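PDB 3FAW: reticulocyte binding protein from Streptococcus agalactiae COH1, which probably hydrolyses alpha-1,6-glucosidic links in pullulan and branched alpha-glucans as a secreted, cell-wall-anchored pullulanase. Local coordinates for residues A[714-726]-A[733-745]. Sequence-based numbering, arbitrary orientation.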
loop_
_atom_site.group_PDB
_atom_site.type_symbol
_atom_site.label_atom_id
_atom_site.label_comp_id
_atom_site.label_asym_id
_atom_site.label_seq_id
_atom_site.Cartn_x
_atom_site.Cartn_y
_atom_site.Cartn_z
ATOM N N GLU A 714 -29.783 4.052 4.094
ATOM C CA GLU A 714 -30.098 4.342 5.496
ATOM C C GLU A 714 -29.295 5.523 6.045
ATOM O O GLU A 714 -29.752 6.207 6.963
ATOM C CB GLU A 714 -29.947 3.090 6.377
ATOM C CG GLU A 714 -28.528 2.635 6.679
ATOM C CD GLU A 714 -28.480 1.243 7.318
ATOM O OE1 GLU A 714 -29.554 0.683 7.648
ATOM O OE2 GLU A 714 -27.365 0.705 7.491
ATOM N N ILE A 715 -28.112 5.768 5.480
ATOM C CA ILE A 715 -27.314 6.935 5.850
ATOM C C ILE A 715 -28.042 8.244 5.512
ATOM O O ILE A 715 -28.135 9.137 6.356
ATOM C CB ILE A 715 -25.899 6.895 5.204
ATOM C CG1 ILE A 715 -25.015 5.884 5.941
ATOM C CG2 ILE A 715 -25.239 8.263 5.256
ATOM C CD1 ILE A 715 -23.756 5.497 5.194
ATOM N N ASP A 716 -28.567 8.354 4.293
ATOM C CA ASP A 716 -29.317 9.556 3.886
ATOM C C ASP A 716 -30.604 9.758 4.695
ATOM O O ASP A 716 -31.045 10.896 4.892
ATOM C CB ASP A 716 -29.665 9.513 2.392
ATOM C CG ASP A 716 -28.460 9.743 1.496
ATOM O OD1 ASP A 716 -27.490 10.395 1.926
ATOM O OD2 ASP A 716 -28.489 9.274 0.342
ATOM N N ARG A 717 -31.197 8.658 5.154
ATOM C CA ARG A 717 -32.446 8.697 5.916
ATOM C C ARG A 717 -32.257 8.890 7.415
ATOM O O ARG A 717 -33.181 9.331 8.095
ATOM C CB ARG A 717 -33.230 7.402 5.704
ATOM C CG ARG A 717 -33.840 7.274 4.330
ATOM C CD ARG A 717 -34.206 5.842 4.045
ATOM N NE ARG A 717 -34.978 5.715 2.814
ATOM C CZ ARG A 717 -35.171 4.573 2.158
ATOM N NH1 ARG A 717 -34.640 3.438 2.605
ATOM N NH2 ARG A 717 -35.898 4.568 1.044
ATOM N N GLU A 718 -31.081 8.534 7.930
ATOM C CA GLU A 718 -30.853 8.508 9.380
ATOM C C GLU A 718 -29.742 9.437 9.872
ATOM O O GLU A 718 -29.612 9.646 11.080
ATOM C CB GLU A 718 -30.575 7.075 9.837
ATOM C CG GLU A 718 -31.742 6.121 9.579
ATOM C CD GLU A 718 -31.348 4.652 9.584
ATOM O OE1 GLU A 718 -30.214 4.323 9.997
ATOM O OE2 GLU A 718 -32.185 3.821 9.166
ATOM N N VAL A 719 -28.945 9.979 8.949
ATOM C CA VAL A 719 -27.930 10.972 9.286
ATOM C C VAL A 719 -28.327 12.310 8.665
ATOM O O VAL A 719 -28.456 12.417 7.443
ATOM C CB VAL A 719 -26.531 10.554 8.795
ATOM C CG1 VAL A 719 -25.486 11.577 9.228
ATOM C CG2 VAL A 719 -26.173 9.165 9.325
ATOM N N SER A 720 -28.512 13.321 9.516
ATOM C CA SER A 720 -29.045 14.621 9.096
ATOM C C SER A 720 -28.167 15.794 9.541
ATOM O O SER A 720 -27.396 15.689 10.498
ATOM C CB SER A 720 -30.479 14.795 9.613
ATOM O OG SER A 720 -30.566 14.565 11.009
ATOM N N LEU A 721 -28.294 16.908 8.824
ATOM C CA LEU A 721 -27.471 18.095 9.054
ATOM C C LEU A 721 -28.197 19.086 9.960
ATOM O O LEU A 721 -29.215 19.662 9.570
ATOM C CB LEU A 721 -27.129 18.758 7.717
ATOM C CG LEU A 721 -26.217 19.987 7.755
ATOM C CD1 LEU A 721 -24.840 19.632 8.316
ATOM C CD2 LEU A 721 -26.094 20.589 6.368
ATOM N N ILE A 722 -27.673 19.284 11.167
ATOM C CA ILE A 722 -28.269 20.225 12.116
ATOM C C ILE A 722 -27.988 21.668 11.677
ATOM O O ILE A 722 -28.898 22.494 11.604
ATOM C CB ILE A 722 -27.739 20.006 13.549
ATOM C CG1 ILE A 722 -28.134 18.618 14.060
ATOM C CG2 ILE A 722 -28.276 21.090 14.481
ATOM C CD1 ILE A 722 -27.474 18.235 15.372
ATOM N N THR A 723 -26.726 21.954 11.377
ATOM C CA THR A 723 -26.326 23.271 10.898
ATOM C C THR A 723 -26.558 23.422 9.393
ATOM O O THR A 723 -25.607 23.429 8.606
ATOM C CB THR A 723 -24.841 23.548 11.204
ATOM O OG1 THR A 723 -24.036 22.524 10.608
ATOM C CG2 THR A 723 -24.597 23.577 12.708
ATOM N N GLU A 724 -27.820 23.551 8.994
ATOM C CA GLU A 724 -28.146 23.882 7.604
ATOM C C GLU A 724 -27.862 25.358 7.363
ATOM O O GLU A 724 -27.892 26.159 8.298
ATOM C CB GLU A 724 -29.609 23.573 7.288
ATOM C CG GLU A 724 -29.948 22.094 7.355
ATOM C CD GLU A 724 -31.310 21.775 6.778
ATOM O OE1 GLU A 724 -32.236 22.600 6.930
ATOM O OE2 GLU A 724 -31.458 20.692 6.173
ATOM N N VAL A 725 -27.588 25.712 6.111
ATOM C CA VAL A 725 -27.274 27.097 5.758
ATOM C C VAL A 725 -28.452 27.992 6.115
ATOM O O VAL A 725 -29.576 27.732 5.693
ATOM C CB VAL A 725 -26.943 27.252 4.256
ATOM C CG1 VAL A 725 -26.598 28.703 3.930
ATOM C CG2 VAL A 725 -25.792 26.341 3.870
ATOM N N GLY A 726 -28.194 29.021 6.921
ATOM C CA GLY A 726 -29.233 29.961 7.339
ATOM C C GLY A 726 -29.808 29.715 8.725
ATOM O O GLY A 726 -30.587 30.523 9.219
ATOM N N LYS A 733 -20.306 28.726 3.423
ATOM C CA LYS A 733 -18.954 28.295 3.783
ATOM C C LYS A 733 -18.703 28.697 5.230
ATOM O O LYS A 733 -18.846 29.871 5.577
ATOM C CB LYS A 733 -17.906 28.942 2.876
ATOM C CG LYS A 733 -17.979 28.499 1.421
ATOM C CD LYS A 733 -16.851 29.114 0.611
ATOM C CE LYS A 733 -16.822 28.580 -0.808
ATOM N NZ LYS A 733 -15.678 29.139 -1.582
ATOM N N ASP A 734 -18.349 27.740 6.081
ATOM C CA ASP A 734 -18.179 28.041 7.506
ATOM C C ASP A 734 -17.147 27.144 8.193
ATOM O O ASP A 734 -16.539 26.278 7.552
ATOM C CB ASP A 734 -19.536 27.960 8.221
ATOM C CG ASP A 734 -19.753 29.103 9.198
ATOM O OD1 ASP A 734 -18.786 29.467 9.901
ATOM O OD2 ASP A 734 -20.890 29.631 9.264
ATOM N N LEU A 735 -16.939 27.394 9.490
ATOM C CA LEU A 735 -15.966 26.669 10.323
ATOM C C LEU A 735 -16.613 25.932 11.500
ATOM O O LEU A 735 -15.916 25.403 12.363
ATOM C CB LEU A 735 -14.920 27.646 10.873
ATOM C CG LEU A 735 -14.022 28.352 9.856
ATOM C CD1 LEU A 735 -13.257 29.479 10.528
ATOM C CD2 LEU A 735 -13.067 27.368 9.202
ATOM N N VAL A 736 -17.941 25.908 11.541
ATOM C CA VAL A 736 -18.669 25.111 12.534
ATOM C C VAL A 736 -19.643 24.189 11.808
ATOM O O VAL A 736 -20.214 24.563 10.782
ATOM C CB VAL A 736 -19.418 26.000 13.569
ATOM C CG1 VAL A 736 -20.224 27.069 12.878
ATOM C CG2 VAL A 736 -20.315 25.145 14.483
ATOM N N ILE A 737 -19.809 22.978 12.328
ATOM C CA ILE A 737 -20.767 22.024 11.773
ATOM C C ILE A 737 -21.325 21.123 12.874
ATOM O O ILE A 737 -20.647 20.828 13.857
ATOM C CB ILE A 737 -20.135 21.165 10.631
ATOM C CG1 ILE A 737 -21.223 20.474 9.802
ATOM C CG2 ILE A 737 -19.150 20.133 11.188
ATOM C CD1 ILE A 737 -20.705 19.855 8.523
ATOM N N ALA A 738 -22.575 20.707 12.706
ATOM C CA ALA A 738 -23.210 19.774 13.638
ATOM C C ALA A 738 -24.096 18.802 12.876
ATOM O O ALA A 738 -24.787 19.196 11.938
ATOM C CB ALA A 738 -24.025 20.527 14.679
ATOM N N TYR A 739 -24.069 17.535 13.281
ATOM C CA TYR A 739 -24.880 16.501 12.637
ATOM C C TYR A 739 -25.387 15.460 13.618
ATOM O O TYR A 739 -24.764 15.197 14.643
ATOM C CB TYR A 739 -24.117 15.806 11.502
ATOM C CG TYR A 739 -22.694 15.413 11.825
ATOM C CD1 TYR A 739 -22.369 14.110 12.209
ATOM C CD2 TYR A 739 -21.664 16.342 11.720
ATOM C CE1 TYR A 739 -21.052 13.753 12.489
ATOM C CE2 TYR A 739 -20.361 15.999 12.001
ATOM C CZ TYR A 739 -20.052 14.708 12.377
ATOM O OH TYR A 739 -18.737 14.395 12.646
ATOM N N GLN A 740 -26.525 14.870 13.272
ATOM C CA GLN A 740 -27.173 13.867 14.104
ATOM C C GLN A 740 -27.269 12.535 13.370
ATOM O O GLN A 740 -27.591 12.488 12.183
ATOM C CB GLN A 740 -28.572 14.333 14.489
ATOM C CG GLN A 740 -29.219 13.506 15.594
ATOM C CD GLN A 740 -30.672 13.875 15.799
ATOM O OE1 GLN A 740 -30.946 14.615 16.861
ATOM N NE2 GLN A 740 -31.540 13.502 15.006
ATOM N N THR A 741 -26.979 11.457 14.091
ATOM C CA THR A 741 -27.181 10.107 13.585
ATOM C C THR A 741 -27.950 9.286 14.623
ATOM O O THR A 741 -27.977 9.628 15.806
ATOM C CB THR A 741 -25.840 9.422 13.216
ATOM O OG1 THR A 741 -26.095 8.092 12.748
ATOM C CG2 THR A 741 -24.889 9.377 14.410
ATOM N N ILE A 742 -28.587 8.217 14.156
ATOM C CA ILE A 742 -29.408 7.350 14.998
ATOM C C ILE A 742 -28.977 5.911 14.741
ATOM O O ILE A 742 -28.697 5.547 13.597
ATOM C CB ILE A 742 -30.919 7.488 14.662
ATOM C CG1 ILE A 742 -31.306 8.958 14.445
ATOM C CG2 ILE A 742 -31.767 6.863 15.762
ATOM C CD1 ILE A 742 -32.752 9.167 14.028
ATOM N N ASP A 743 -28.910 5.094 15.787
ATOM C CA ASP A 743 -28.509 3.695 15.613
ATOM C C ASP A 743 -29.721 2.764 15.535
ATOM O O ASP A 743 -30.868 3.210 15.651
ATOM C CB ASP A 743 -27.499 3.264 16.692
ATOM C CG ASP A 743 -28.112 3.092 18.066
ATOM O OD1 ASP A 743 -29.339 3.255 18.225
ATOM O OD2 ASP A 743 -27.341 2.782 19.002
ATOM N N SER A 744 -29.453 1.476 15.328
ATOM C CA SER A 744 -30.500 0.462 15.159
ATOM C C SER A 744 -31.425 0.309 16.376
ATOM O O SER A 744 -32.560 -0.146 16.237
ATOM C CB SER A 744 -29.868 -0.891 14.810
ATOM O OG SER A 744 -28.877 -1.255 15.759
ATOM N N LYS A 745 -30.939 0.683 17.557
ATOM C CA LYS A 745 -31.766 0.690 18.768
ATOM C C LYS A 745 -32.535 2.006 18.895
ATOM O O LYS A 745 -33.498 2.098 19.659
ATOM C CB LYS A 745 -30.908 0.524 20.018
ATOM C CG LYS A 745 -29.869 -0.590 19.977
ATOM C CD LYS A 745 -28.973 -0.580 21.225
ATOM C CE LYS A 745 -29.660 0.013 22.468
ATOM N NZ LYS A 745 -28.800 -0.067 23.688
HETATM O O HOH W 1 -31.008 12.264 12.094
#
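Ser720 and Gln740 form an antiparallel hydrogen-bonded pair, Ser720 N to Gln740 O at 2.9 Å and Gln740 N to Ser720 O at 3.0 Å, through which the short strand 720-721, which follows helix 712-718, pairs with strand 736-742 as the outermost strand of the sheet. Leu721 and Tyr739 follow as a non-hydrogen-bonded pair, and then the pairing is distorted: Ala738 O receives Ile722 N at 3.0 Å with an N-H...O angle of only 138°, and Thr723 N weakly. Thr723 is the centre of an inverse gamma turn, and its hydroxyl OG1 takes the place Ile722 O would have in a regular ladder, accepting Ala738 N at 3.1 Å. Its chi1 of 57° turns OG1 to that N-H and leaves CG2 against the Ala738 methyl, 3.7 Å from CB. Ile722 CB packs on the same methyl, and its CD1 lies against the backbone of Tyr739. On the other face the Leu721 and Ile737 side chains cross at about a right angle, CD1 of Leu721 4.0 Å from CG1 of Ile737; both, with Tyr739, touch helix 544-551, and the Tyr739 hydroxyl bonds Thr610. Val719 and Thr741 lie side by side, with Thr741 OG1 bonded to Ala706 O. On the Ser720-Gln740 face, a water bonded to Ser720 OG donates to Glu718 O and accepts from Gln740 NE2, while Tyr768 also bonds the serine hydroxyl. The ladder in this C-terminal beta domain is thus regular for a single pair; beyond it a side-chain hydroxyl satisfies Ala738 N where the turning backbone does not.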